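PelA (Pseudomonas aeruginosa, PDB 5TCB) probably hydrolyses glycosidic bonds through its glycoside hydrolase domain, part of a longer protein that probably also has deacetylase activity. Local coordinates at residues F43-L48 with G65-A70; L169-N174 with P184-A189; I231-Y236 with E255-F260. All blocks are in the same frame, centred on the assembly; numbering follows the deposited sequence.

Contact 1 (F43-L48 with G65-A70); sequences FDWVVL and GSTPFA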
ATOM      1  N   PHE A  43       2.384   8.430  15.327  1.00 19.51           N
ATOM      2  CA  PHE A  43       3.018   8.369  14.012  1.00 17.02           C
ATOM      3  C   PHE A  43       2.407   9.455  13.133  1.00 17.74           C
ATOM      4  O   PHE A  43       1.242   9.814  13.284  1.00 19.48           O
ATOM      5  CB  PHE A  43       2.820   6.987  13.356  1.00 17.16           C
ATOM      6  CG  PHE A  43       3.527   5.858  14.064  1.00 19.31           C
ATOM      7  CD1 PHE A  43       2.937   5.233  15.159  1.00 20.16           C
ATOM      8  CD2 PHE A  43       4.743   5.387  13.604  1.00 20.20           C
ATOM      9  CE1 PHE A  43       3.564   4.175  15.788  1.00 21.63           C
ATOM     10  CE2 PHE A  43       5.382   4.328  14.238  1.00 20.76           C
ATOM     11  CZ  PHE A  43       4.771   3.724  15.343  1.00 22.36           C
ATOM     12  N   ASP A  44       3.222  10.002  12.221  1.00 19.39           N
ATOM     13  CA  ASP A  44       2.777  11.108  11.370  1.00 19.53           C
ATOM     14  C   ASP A  44       1.699  10.642  10.390  1.00 18.47           C
ATOM     15  O   ASP A  44       0.624  11.244  10.283  1.00 19.30           O
ATOM     16  CB  ASP A  44       4.000  11.687  10.661  1.00 20.66           C
ATOM     17  CG  ASP A  44       3.725  12.981   9.915  1.00 24.90           C
ATOM     18  OD1 ASP A  44       2.734  13.682  10.226  1.00 30.91           O
ATOM     19  OD2 ASP A  44       4.554  13.355   9.065  1.00 25.92           O
ATOM     20  N   TRP A  45       1.979   9.580   9.647  1.00 16.92           N
ATOM     21  CA  TRP A  45       1.009   8.929   8.773  1.00 16.90           C
ATOM     22  C   TRP A  45       0.710   7.541   9.317  1.00 18.19           C
ATOM     23  O   TRP A  45       1.635   6.822   9.751  1.00 17.72           O
ATOM     24  CB  TRP A  45       1.547   8.793   7.338  1.00 16.44           C
ATOM     25  CG  TRP A  45       1.637  10.030   6.516  1.00 18.44           C
ATOM     26  CD1 TRP A  45       1.547  11.327   6.923  1.00 18.74           C
ATOM     27  CD2 TRP A  45       1.851  10.075   5.096  1.00 17.89           C
ATOM     28  NE1 TRP A  45       1.693  12.172   5.848  1.00 22.17           N
ATOM     29  CE2 TRP A  45       1.863  11.412   4.711  1.00 19.08           C
ATOM     30  CE3 TRP A  45       1.996   9.084   4.113  1.00 20.07           C
ATOM     31  CZ2 TRP A  45       2.045  11.806   3.379  1.00 21.29           C
ATOM     32  CZ3 TRP A  45       2.171   9.468   2.812  1.00 20.26           C
ATOM     33  CH2 TRP A  45       2.181  10.808   2.448  1.00 21.69           C
ATOM     34  N   VAL A  46      -0.568   7.179   9.316  1.00 16.48           N
ATOM     35  CA  VAL A  46      -1.007   5.856   9.751  1.00 17.08           C
ATOM     36  C   VAL A  46      -1.910   5.274   8.670  1.00 15.05           C
ATOM     37  O   VAL A  46      -2.906   5.896   8.297  1.00 17.54           O
ATOM     38  CB  VAL A  46      -1.731   5.894  11.104  1.00 18.84           C
ATOM     39  CG1 VAL A  46      -2.080   4.491  11.542  1.00 20.87           C
ATOM     40  CG2 VAL A  46      -0.855   6.531  12.149  1.00 24.43           C
ATOM     41  N   VAL A  47      -1.562   4.084   8.187  1.00 15.79           N
ATOM     42  CA  VAL A  47      -2.356   3.354   7.208  1.00 15.40           C
ATOM     43  C   VAL A  47      -3.098   2.230   7.913  1.00 15.15           C
ATOM     44  O   VAL A  47      -2.493   1.419   8.618  1.00 17.01           O
ATOM     45  CB  VAL A  47      -1.462   2.798   6.098  1.00 15.73           C
ATOM     46  CG1 VAL A  47      -2.331   2.057   5.063  1.00 16.76           C
ATOM     47  CG2 VAL A  47      -0.637   3.897   5.427  1.00 17.11           C
ATOM     48  N   LEU A  48      -4.411   2.183   7.723  1.00 14.75           N
ATOM     49  CA  LEU A  48      -5.297   1.296   8.453  1.00 15.38           C
ATOM     50  C   LEU A  48      -6.198   0.521   7.505  1.00 16.47           C
ATOM     51  O   LEU A  48      -6.546   0.997   6.418  1.00 16.76           O
ATOM     52  CB  LEU A  48      -6.199   2.075   9.403  1.00 18.65           C
ATOM     53  CG  LEU A  48      -5.408   2.952  10.362  1.00 18.78           C
ATOM     54  CD1 LEU A  48      -6.010   4.324  10.435  1.00 22.88           C
ATOM     55  CD2 LEU A  48      -5.343   2.283  11.694  1.00 24.25           C
ATOM     56  N   GLY A  65      -3.118  14.808  15.650  1.00 23.17           N
ATOM     57  CA  GLY A  65      -2.081  15.272  14.758  1.00 23.40           C
ATOM     58  C   GLY A  65      -1.635  14.279  13.709  1.00 20.60           C
ATOM     59  O   GLY A  65      -0.682  14.576  12.969  1.00 22.49           O
ATOM     60  N   SER A  66      -2.249  13.102  13.656  1.00 20.09           N
ATOM     61  CA  SER A  66      -1.877  12.080  12.693  1.00 17.39           C
ATOM     62  C   SER A  66      -2.696  12.226  11.413  1.00 18.67           C
ATOM     63  O   SER A  66      -3.729  12.896  11.372  1.00 22.50           O
ATOM     64  CB  SER A  66      -2.068  10.698  13.332  1.00 19.91           C
ATOM     65  OG  SER A  66      -1.494   9.688  12.533  1.00 22.49           O
ATOM     66  N   THR A  67      -2.166  11.653  10.343  1.00 19.03           N
ATOM     67  CA  THR A  67      -2.807  11.676   9.032  1.00 18.37           C
ATOM     68  C   THR A  67      -3.232  10.255   8.691  1.00 16.73           C
ATOM     69  O   THR A  67      -2.368   9.414   8.402  1.00 17.94           O
ATOM     70  CB  THR A  67      -1.849  12.235   7.969  1.00 18.35           C
ATOM     71  OG1 THR A  67      -1.484  13.575   8.301  1.00 21.59           O
ATOM     72  CG2 THR A  67      -2.482  12.312   6.605  1.00 19.99           C
ATOM     73  N   PRO A  68      -4.517   9.931   8.770  1.00 15.58           N
ATOM     74  CA  PRO A  68      -4.944   8.545   8.568  1.00 16.16           C
ATOM     75  C   PRO A  68      -5.280   8.240   7.122  1.00 14.69           C
ATOM     76  O   PRO A  68      -5.982   8.995   6.448  1.00 17.62           O
ATOM     77  CB  PRO A  68      -6.176   8.438   9.467  1.00 18.19           C
ATOM     78  CG  PRO A  68      -6.789   9.793   9.404  1.00 19.90           C
ATOM     79  CD  PRO A  68      -5.597  10.751   9.347  1.00 17.98           C
ATOM     80  N   PHE A  69      -4.754   7.108   6.674  1.00 16.37           N
ATOM     81  CA  PHE A  69      -4.960   6.568   5.326  1.00 16.64           C
ATOM     82  C   PHE A  69      -5.717   5.253   5.416  1.00 14.93           C
ATOM     83  O   PHE A  69      -5.448   4.436   6.301  1.00 17.21           O
ATOM     84  CB  PHE A  69      -3.630   6.279   4.620  1.00 16.84           C
ATOM     85  CG  PHE A  69      -2.830   7.495   4.272  1.00 17.13           C
ATOM     86  CD1 PHE A  69      -2.170   8.198   5.251  1.00 18.25           C
ATOM     87  CD2 PHE A  69      -2.730   7.936   2.951  1.00 16.14           C
ATOM     88  CE1 PHE A  69      -1.423   9.332   4.920  1.00 18.49           C
ATOM     89  CE2 PHE A  69      -1.999   9.017   2.613  1.00 16.22           C
ATOM     90  CZ  PHE A  69      -1.339   9.743   3.598  1.00 17.57           C
ATOM     91  N   ALA A  70      -6.637   5.026   4.476  1.00 15.13           N
ATOM     92  CA  ALA A  70      -7.347   3.757   4.373  1.00 16.13           C
ATOM     93  C   ALA A  70      -6.724   2.881   3.283  1.00 14.79           C
ATOM     94  O   ALA A  70      -6.433   3.358   2.171  1.00 15.98           O
ATOM     95  CB  ALA A  70      -8.824   3.984   4.068  1.00 17.04           C
TER
HETATM   96  O   HOH W   1       0.083  14.326  10.420  1.00 20.77           O

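Contact 2 (L169-N174 with P184-A189); sequences LKLFFN and PGVASA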
ATOM      1  N   LEU A 169      -8.122  13.403  -1.099  1.00 21.85           N
ATOM      2  CA  LEU A 169      -7.448  12.200  -0.631  1.00 21.05           C
ATOM      3  C   LEU A 169      -6.009  12.189  -1.124  1.00 19.24           C
ATOM      4  O   LEU A 169      -5.754  12.107  -2.336  1.00 20.80           O
ATOM      5  CB  LEU A 169      -8.185  10.947  -1.108  1.00 19.57           C
ATOM      6  CG  LEU A 169      -9.579  10.756  -0.541  1.00 19.72           C
ATOM      7  CD1 LEU A 169     -10.197   9.525  -1.148  1.00 20.90           C
ATOM      8  CD2 LEU A 169      -9.486  10.597   0.978  1.00 21.75           C
ATOM      9  N   LYS A 170      -5.062  12.219  -0.192  1.00 18.51           N
ATOM     10  CA  LYS A 170      -3.675  11.964  -0.576  1.00 18.08           C
ATOM     11  C   LYS A 170      -3.543  10.523  -1.013  1.00 19.08           C
ATOM     12  O   LYS A 170      -4.067   9.626  -0.353  1.00 18.89           O
ATOM     13  CB  LYS A 170      -2.725  12.226   0.593  1.00 21.15           C
ATOM     14  CG  LYS A 170      -2.636  13.663   1.007  1.00 22.17           C
ATOM     15  CD  LYS A 170      -1.623  13.845   2.120  1.00 24.37           C
ATOM     16  CE  LYS A 170      -1.517  15.289   2.537  1.00 31.00           C
ATOM     17  NZ  LYS A 170      -0.698  16.041   1.580  1.00 43.43           N
ATOM     18  N   LEU A 171      -2.849  10.296  -2.130  1.00 18.99           N
ATOM     19  CA  LEU A 171      -2.659   8.952  -2.667  1.00 18.08           C
ATOM     20  C   LEU A 171      -1.235   8.476  -2.358  1.00 16.71           C
ATOM     21  O   LEU A 171      -0.251   9.039  -2.838  1.00 19.74           O
ATOM     22  CB  LEU A 171      -2.963   8.909  -4.164  1.00 17.45           C
ATOM     23  CG  LEU A 171      -4.367   9.389  -4.565  1.00 17.07           C
ATOM     24  CD1 LEU A 171      -4.562   9.230  -6.055  1.00 20.87           C
ATOM     25  CD2 LEU A 171      -5.476   8.680  -3.780  1.00 17.98           C
ATOM     26  N   PHE A 172      -1.156   7.438  -1.541  1.00 17.40           N
ATOM     27  CA  PHE A 172       0.079   6.860  -1.043  1.00 17.10           C
ATOM     28  C   PHE A 172       0.205   5.540  -1.797  1.00 16.22           C
ATOM     29  O   PHE A 172      -0.525   4.579  -1.530  1.00 16.83           O
ATOM     30  CB  PHE A 172      -0.036   6.721   0.480  1.00 14.72           C
ATOM     31  CG  PHE A 172       1.158   6.156   1.194  1.00 16.74           C
ATOM     32  CD1 PHE A 172       2.366   5.907   0.580  1.00 18.78           C
ATOM     33  CD2 PHE A 172       1.026   5.904   2.547  1.00 17.96           C
ATOM     34  CE1 PHE A 172       3.422   5.370   1.315  1.00 16.73           C
ATOM     35  CE2 PHE A 172       2.069   5.379   3.300  1.00 17.25           C
ATOM     36  CZ  PHE A 172       3.275   5.111   2.686  1.00 16.32           C
ATOM     37  N   PHE A 173       1.067   5.528  -2.810  1.00 16.46           N
ATOM     38  CA  PHE A 173       1.178   4.369  -3.695  1.00 17.31           C
ATOM     39  C   PHE A 173       2.050   3.292  -3.045  1.00 18.13           C
ATOM     40  O   PHE A 173       3.105   3.604  -2.482  1.00 18.12           O
ATOM     41  CB  PHE A 173       1.857   4.734  -5.013  1.00 16.33           C
ATOM     42  CG  PHE A 173       1.009   5.443  -6.035  1.00 16.22           C
ATOM     43  CD1 PHE A 173      -0.070   6.223  -5.693  1.00 17.24           C
ATOM     44  CD2 PHE A 173       1.341   5.326  -7.379  1.00 17.05           C
ATOM     45  CE1 PHE A 173      -0.803   6.886  -6.684  1.00 19.64           C
ATOM     46  CE2 PHE A 173       0.635   5.983  -8.344  1.00 17.97           C
ATOM     47  CZ  PHE A 173      -0.435   6.765  -8.003  1.00 19.35           C
ATOM     48  N   ASN A 174       1.645   2.031  -3.168  1.00 16.33           N
ATOM     49  CA  ASN A 174       2.559   0.890  -2.986  1.00 17.09           C
ATOM     50  C   ASN A 174       3.196   0.595  -4.336  1.00 17.00           C
ATOM     51  O   ASN A 174       2.557   0.045  -5.232  1.00 17.92           O
ATOM     52  CB  ASN A 174       1.851  -0.330  -2.421  1.00 16.45           C
ATOM     53  CG  ASN A 174       2.833  -1.377  -1.899  1.00 19.19           C
ATOM     54  OD1 ASN A 174       4.048  -1.130  -1.904  1.00 25.96           O
ATOM     55  ND2 ASN A 174       2.336  -2.514  -1.438  1.00 20.38           N
ATOM     56  N   PRO A 184       2.478  12.514 -13.062  1.00 28.69           N
ATOM     57  CA  PRO A 184       3.141  13.553 -12.263  1.00 29.32           C
ATOM     58  C   PRO A 184       2.145  14.270 -11.369  1.00 28.58           C
ATOM     59  O   PRO A 184       1.026  14.590 -11.782  1.00 35.36           O
ATOM     60  CB  PRO A 184       3.735  14.491 -13.324  1.00 31.27           C
ATOM     61  CG  PRO A 184       2.877  14.264 -14.535  1.00 34.37           C
ATOM     62  CD  PRO A 184       2.573  12.798 -14.503  1.00 31.34           C
ATOM     63  N   GLY A 185       2.547  14.480 -10.118  1.00 31.64           N
ATOM     64  CA  GLY A 185       1.721  15.202  -9.171  1.00 31.57           C
ATOM     65  C   GLY A 185       0.625  14.402  -8.503  1.00 33.07           C
ATOM     66  O   GLY A 185      -0.119  14.961  -7.691  1.00 40.21           O
ATOM     67  N   VAL A 186       0.504  13.112  -8.794  1.00 26.28           N
ATOM     68  CA  VAL A 186      -0.632  12.335  -8.320  1.00 25.34           C
ATOM     69  C   VAL A 186      -0.339  11.673  -6.980  1.00 27.72           C
ATOM     70  O   VAL A 186      -1.191  11.680  -6.082  1.00 26.68           O
ATOM     71  CB  VAL A 186      -1.033  11.293  -9.387  1.00 27.00           C
ATOM     72  CG1 VAL A 186      -2.137  10.377  -8.866  1.00 25.64           C
ATOM     73  CG2 VAL A 186      -1.502  11.988 -10.640  1.00 28.05           C
ATOM     74  N   ALA A 187       0.833  11.052  -6.846  1.00 22.64           N
ATOM     75  CA  ALA A 187       1.225  10.363  -5.624  1.00 20.48           C
ATOM     76  C   ALA A 187       1.883  11.308  -4.633  1.00 19.14           C
ATOM     77  O   ALA A 187       2.710  12.143  -5.005  1.00 23.05           O
ATOM     78  CB  ALA A 187       2.184   9.219  -5.931  1.00 21.49           C
ATOM     79  N   SER A 188       1.518  11.146  -3.358  1.00 20.25           N
ATOM     80  CA  SER A 188       2.123  11.922  -2.290  1.00 19.90           C
ATOM     81  C   SER A 188       3.365  11.245  -1.705  1.00 19.68           C
ATOM     82  O   SER A 188       4.205  11.926  -1.107  1.00 22.06           O
ATOM     83  CB  SER A 188       1.093  12.154  -1.186  1.00 23.20           C
ATOM     84  OG  SER A 188       0.139  13.130  -1.573  1.00 25.95           O
ATOM     85  N   ALA A 189       3.467   9.930  -1.841  1.00 18.96           N
ATOM     86  CA  ALA A 189       4.607   9.139  -1.408  1.00 18.78           C
ATOM     87  C   ALA A 189       4.479   7.786  -2.082  1.00 17.22           C
ATOM     88  O   ALA A 189       3.402   7.423  -2.572  1.00 17.27           O
ATOM     89  CB  ALA A 189       4.633   8.982   0.119  1.00 20.18           C
TER
HETATM   90  O   HOH W   2      -1.702  12.537  -3.629  1.00 22.88           O

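Contact 3 (I231-Y236 with E255-F260); sequences IVAIDY and EGYVPF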
ATOM      1  N   ILE A 231       9.880   8.395  -0.120  1.00 21.54           N
ATOM      2  CA  ILE A 231       9.893   6.938  -0.227  1.00 19.97           C
ATOM      3  C   ILE A 231       9.780   6.329   1.165  1.00 19.15           C
ATOM      4  O   ILE A 231      10.585   6.622   2.067  1.00 21.13           O
ATOM      5  CB  ILE A 231      11.143   6.392  -0.945  1.00 21.37           C
ATOM      6  CG1 ILE A 231      11.372   7.124  -2.263  1.00 23.56           C
ATOM      7  CG2 ILE A 231      10.992   4.884  -1.164  1.00 22.68           C
ATOM      8  CD1 ILE A 231      12.704   6.813  -2.900  1.00 28.67           C
ATOM      9  N   VAL A 232       8.802   5.450   1.321  1.00 17.77           N
ATOM     10  CA  VAL A 232       8.578   4.714   2.552  1.00 17.21           C
ATOM     11  C   VAL A 232       9.084   3.297   2.338  1.00 20.03           C
ATOM     12  O   VAL A 232       8.776   2.655   1.324  1.00 19.74           O
ATOM     13  CB  VAL A 232       7.087   4.733   2.936  1.00 18.00           C
ATOM     14  CG1 VAL A 232       6.780   3.655   3.960  1.00 19.72           C
ATOM     15  CG2 VAL A 232       6.716   6.118   3.433  1.00 21.07           C
ATOM     16  N   ALA A 233       9.914   2.832   3.251  1.00 18.88           N
ATOM     17  CA  ALA A 233      10.398   1.464   3.267  1.00 17.85           C
ATOM     18  C   ALA A 233       9.550   0.659   4.238  1.00 18.37           C
ATOM     19  O   ALA A 233       9.494   0.987   5.423  1.00 20.28           O
ATOM     20  CB  ALA A 233      11.869   1.401   3.681  1.00 21.69           C
ATOM     21  N   ILE A 234       8.898  -0.391   3.742  1.00 18.72           N
ATOM     22  CA  ILE A 234       8.162  -1.330   4.592  1.00 20.81           C
ATOM     23  C   ILE A 234       8.999  -2.596   4.658  1.00 19.14           C
ATOM     24  O   ILE A 234       8.966  -3.432   3.751  1.00 22.08           O
ATOM     25  CB  ILE A 234       6.754  -1.641   4.070  1.00 20.83           C
ATOM     26  CG1 ILE A 234       5.951  -0.378   3.849  1.00 21.17           C
ATOM     27  CG2 ILE A 234       6.034  -2.520   5.098  1.00 24.44           C
ATOM     28  CD1 ILE A 234       4.625  -0.639   3.061  1.00 20.95           C
ATOM     29  N   ASP A 235       9.752  -2.738   5.751  1.00 21.71           N
ATOM     30  CA  ASP A 235      10.585  -3.897   6.004  1.00 21.72           C
ATOM     31  C   ASP A 235       9.980  -4.736   7.125  1.00 21.49           C
ATOM     32  O   ASP A 235       9.131  -4.286   7.894  1.00 21.85           O
ATOM     33  CB  ASP A 235      12.015  -3.464   6.353  1.00 22.34           C
ATOM     34  CG  ASP A 235      12.841  -3.123   5.114  1.00 27.41           C
ATOM     35  OD1 ASP A 235      12.250  -2.655   4.106  1.00 25.22           O
ATOM     36  OD2 ASP A 235      14.070  -3.331   5.156  1.00 26.87           O
ATOM     37  N   TYR A 236      10.438  -5.983   7.207  1.00 27.51           N
ATOM     38  CA  TYR A 236       9.793  -6.983   8.048  1.00 24.66           C
ATOM     39  C   TYR A 236      10.818  -7.658   8.944  1.00 26.26           C
ATOM     40  O   TYR A 236      11.774  -8.269   8.447  1.00 30.20           O
ATOM     41  CB  TYR A 236       9.065  -8.016   7.175  1.00 27.52           C
ATOM     42  CG  TYR A 236       7.897  -7.410   6.442  1.00 22.21           C
ATOM     43  CD1 TYR A 236       7.958  -7.193   5.078  1.00 23.90           C
ATOM     44  CD2 TYR A 236       6.743  -7.060   7.121  1.00 27.05           C
ATOM     45  CE1 TYR A 236       6.866  -6.629   4.405  1.00 24.54           C
ATOM     46  CE2 TYR A 236       5.658  -6.472   6.469  1.00 26.38           C
ATOM     47  CZ  TYR A 236       5.734  -6.280   5.115  1.00 25.54           C
ATOM     48  OH  TYR A 236       4.638  -5.732   4.475  1.00 29.57           O
ATOM     49  N   GLU A 255      19.633   6.251   4.898  1.00 31.76           N
ATOM     50  CA  GLU A 255      19.610   6.024   3.461  1.00 35.17           C
ATOM     51  C   GLU A 255      18.496   6.787   2.754  1.00 33.41           C
ATOM     52  O   GLU A 255      18.313   6.607   1.544  1.00 34.11           O
ATOM     53  CB  GLU A 255      19.485   4.523   3.194  1.00 32.19           C
ATOM     54  CG  GLU A 255      20.696   3.761   3.716  1.00 38.35           C
ATOM     55  CD  GLU A 255      20.542   2.257   3.676  1.00 41.95           C
ATOM     56  OE1 GLU A 255      19.478   1.769   3.254  1.00 50.43           O
ATOM     57  OE2 GLU A 255      21.492   1.559   4.088  1.00 48.96           O
ATOM     58  N   GLY A 256      17.754   7.630   3.475  1.00 29.75           N
ATOM     59  CA  GLY A 256      16.793   8.523   2.867  1.00 32.03           C
ATOM     60  C   GLY A 256      15.367   8.023   2.868  1.00 31.03           C
ATOM     61  O   GLY A 256      14.497   8.698   2.301  1.00 33.68           O
ATOM     62  N   TYR A 257      15.097   6.888   3.504  1.00 26.20           N
ATOM     63  CA  TYR A 257      13.755   6.316   3.564  1.00 22.61           C
ATOM     64  C   TYR A 257      13.029   6.733   4.844  1.00 21.77           C
ATOM     65  O   TYR A 257      13.640   7.031   5.871  1.00 24.14           O
ATOM     66  CB  TYR A 257      13.812   4.786   3.506  1.00 25.76           C
ATOM     67  CG  TYR A 257      14.453   4.240   2.267  1.00 27.12           C
ATOM     68  CD1 TYR A 257      15.734   3.740   2.315  1.00 26.85           C
ATOM     69  CD2 TYR A 257      13.793   4.247   1.046  1.00 32.55           C
ATOM     70  CE1 TYR A 257      16.338   3.237   1.210  1.00 28.62           C
ATOM     71  CE2 TYR A 257      14.405   3.752  -0.084  1.00 35.13           C
ATOM     72  CZ  TYR A 257      15.680   3.255   0.009  1.00 35.83           C
ATOM     73  OH  TYR A 257      16.318   2.752  -1.100  1.00 37.41           O
ATOM     74  N   VAL A 258      11.703   6.739   4.785  1.00 21.70           N
ATOM     75  CA  VAL A 258      10.886   6.823   5.994  1.00 21.64           C
ATOM     76  C   VAL A 258      10.417   5.404   6.291  1.00 20.30           C
ATOM     77  O   VAL A 258       9.603   4.869   5.521  1.00 19.43           O
ATOM     78  CB  VAL A 258       9.701   7.771   5.816  1.00 19.78           C
ATOM     79  CG1 VAL A 258       8.913   7.899   7.128  1.00 20.08           C
ATOM     80  CG2 VAL A 258      10.193   9.140   5.388  1.00 26.01           C
ATOM     81  N   PRO A 259      10.931   4.744   7.328  1.00 21.03           N
ATOM     82  CA  PRO A 259      10.685   3.308   7.478  1.00 20.47           C
ATOM     83  C   PRO A 259       9.545   2.936   8.405  1.00 17.30           C
ATOM     84  O   PRO A 259       9.203   3.681   9.321  1.00 19.82           O
ATOM     85  CB  PRO A 259      11.999   2.814   8.063  1.00 23.58           C
ATOM     86  CG  PRO A 259      12.404   3.944   8.967  1.00 25.25           C
ATOM     87  CD  PRO A 259      11.978   5.214   8.264  1.00 20.90           C
ATOM     88  N   PHE A 260       9.001   1.742   8.190  1.00 18.80           N
ATOM     89  CA  PHE A 260       8.218   1.038   9.191  1.00 17.86           C
ATOM     90  C   PHE A 260       8.659  -0.403   9.152  1.00 17.20           C
ATOM     91  O   PHE A 260       8.619  -1.026   8.089  1.00 19.65           O
ATOM     92  CB  PHE A 260       6.725   1.138   8.927  1.00 16.98           C
ATOM     93  CG  PHE A 260       5.851   0.546  10.025  1.00 16.22           C
ATOM     94  CD1 PHE A 260       5.898   1.044  11.322  1.00 17.29           C
ATOM     95  CD2 PHE A 260       4.928  -0.455   9.725  1.00 16.72           C
ATOM     96  CE1 PHE A 260       5.082   0.532  12.326  1.00 18.38           C
ATOM     97  CE2 PHE A 260       4.107  -0.967  10.722  1.00 16.87           C
ATOM     98  CZ  PHE A 260       4.157  -0.473  12.012  1.00 19.16           C
TER
HETATM   99  O   HOH W   3      12.010   9.514   1.645  1.00 26.31           O

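Contact 1 (F43-L48 with G65-A70)
Phe-69 leans over one face of the Trp-45 indole, CE1 and CZ leading: CZ lies 3.4 Å from Trp-45 CE3 and CE1 3.4 Å from Trp-45 CD2. The rings are neither parallel nor perpendicular; their planes meet at 40°. Thr-67 lies alongside Trp-45, its CB 3.7 Å from Trp-45 CD1 and its CG2 over the same indole face that receives Phe-69. A beta-branched residue suits this place, since the methyl packs on the ring while OG1 turns to a water. In the plane of the Phe-69 ring, at its edge, sits the carbonyl O of Val-46, and Val-47 CG2 packs obliquely on Phe-69 CB.

These are parallel neighbours of a modified (beta/alpha)8 barrel, joined through helix 55-63 in a beta-alpha-beta crossover. Trp-45, Val-47, Thr-67 and Phe-69 point into the barrel, where large rings fill the interior. Val-46, Leu-48, Pro-68 and Ala-70 face the helices. Proline is tolerated because the backbone bonds to strand 45-48 use the N-H groups of Thr-67 and Phe-69; the latter reaches Val-46 O at 2.7 Å and 168°, nearly along the C=O axis.

At the start of the pair Ser-66 OG, anti to its own N (chi1 -169°), swings back to donate to Phe-43 O at 2.8 Å and also touches Val-46 CG2. Gly-65, whose positive phi closes helix 55-63 in a Schellman motif, turns its O to a water that it shares with Asp-44 OD1, 2.7 Å from that water, and Thr-67 OG1. Asp-44 OD2 is held instead by the backbone N of Ser-25.

Contact 2 (L169-N174 with P184-A189)
Ala-187 sets its methyl squarely over one face of the Phe-173 ring, CB being 3.8 Å from the ring centroid and 13° off the normal: a CH-pi contact for which a small residue is well suited. Phe-173 CG lies beside its backbone N (chi1 -78°), which carries the ring to that methyl. Val-186 CG1 reaches the same ring more obliquely, at 4.1 Å from Phe-173 CZ, and packs on Leu-171 CD1 as well. On the opposite side of the strand, Phe-172 CD1 lies 3.8 Å from Ala-189 CB, which sits above the ring plane toward its rim, while Ala-189 O is at the edge.

Two backbone bonds tie the segments: Ser-188 N to Leu-171 O (2.8 Å) and Phe-173 N to Ala-189 O (3.0 Å). Between them the chain bends at Ser-188.

Further out, helix 145-165 backs Leu-171 with Leu-162 and His-163, and Phe-173 with Leu-159, while Phe-172 points inward to meet Phe-133 and Trp-45 edge-to-face. A water bonded to Ser-188 OG satisfies Leu-171 N and Val-186 O, whereas Ala-189 N is buried with no partner in the model, probably a consequence of the bend.

Contact 3 (I231-Y236 with E255-F260)
The Tyr-257 ring is met at its edge by Ile-231, whose CG2 lies in the ring plane 3.6 Å from Tyr-257 CD2. With CG1 beside the backbone N (chi1 -50°), CG2 stands anti to that N and is thereby the branch brought to the tyrosine edge, the two side chains leaving their strands in a common direction. Ala-233 comes to the ring obliquely, its CB 4.1 Å from Tyr-257 CG; a methyl is small enough to fit beside this bulky neighbour. Leu-221 of helix 211-226 also packs on Tyr-257, and Arg-225 holds the hydroxyl.

On the barrel-facing side Val-232 and Val-258 meet, CG2 of the former 4.2 Å from CB of the latter, while Phe-260 starts on the same face but sends its ring along to Ala-28 and Phe-29 of strand 27-30. Pro-259 faces helix 242-254, which links the strands in a right-handed beta-alpha-beta crossover. Gly-256, with positive phi, ends that helix in a Schellman motif, and a water joins its O to Ile-231 N.

Four backbone bonds unite the strands. Val-258 N to Ile-231 O is straight (173°, 2.9 Å) and in the carbonyl plane, whereas Ala-233 N approaches Val-258 O from 46° above that plane. Asp-235 N donates to Phe-260 O at 3.1 Å. Backbone N-H groups of Ile-195, His-196 and Ala-197 hold both Asp-235 carboxylate oxygens, fixing the group's rotation and tying residues 195-197 to strand 231-236.

The three contacts come in series along the chain and sample one eight-stranded parallel barrel, in which strand order follows chain order. Contact 1 joins the second and third strands, contact 2 the fifth and sixth, contact 3 the seventh and eighth. Their centres are about 14 Å (1 and 2), 15 Å (1 and 3) and 16 Å (2 and 3) apart, yet they meet inside: Phe-69 CE2 packs on Phe-172 CB, Trp-45 CZ3 on Ala-189 CB, and Phe-172 CZ touches Val-232 CG2 at 3.7 Å. Away from that interior, Phe-43 approaches Phe-260. Contacts 1 and 3 lie within beta-alpha-beta units; contact 2 has no intervening helix. The shared apolar interior knits the barrel of this GH114 domain.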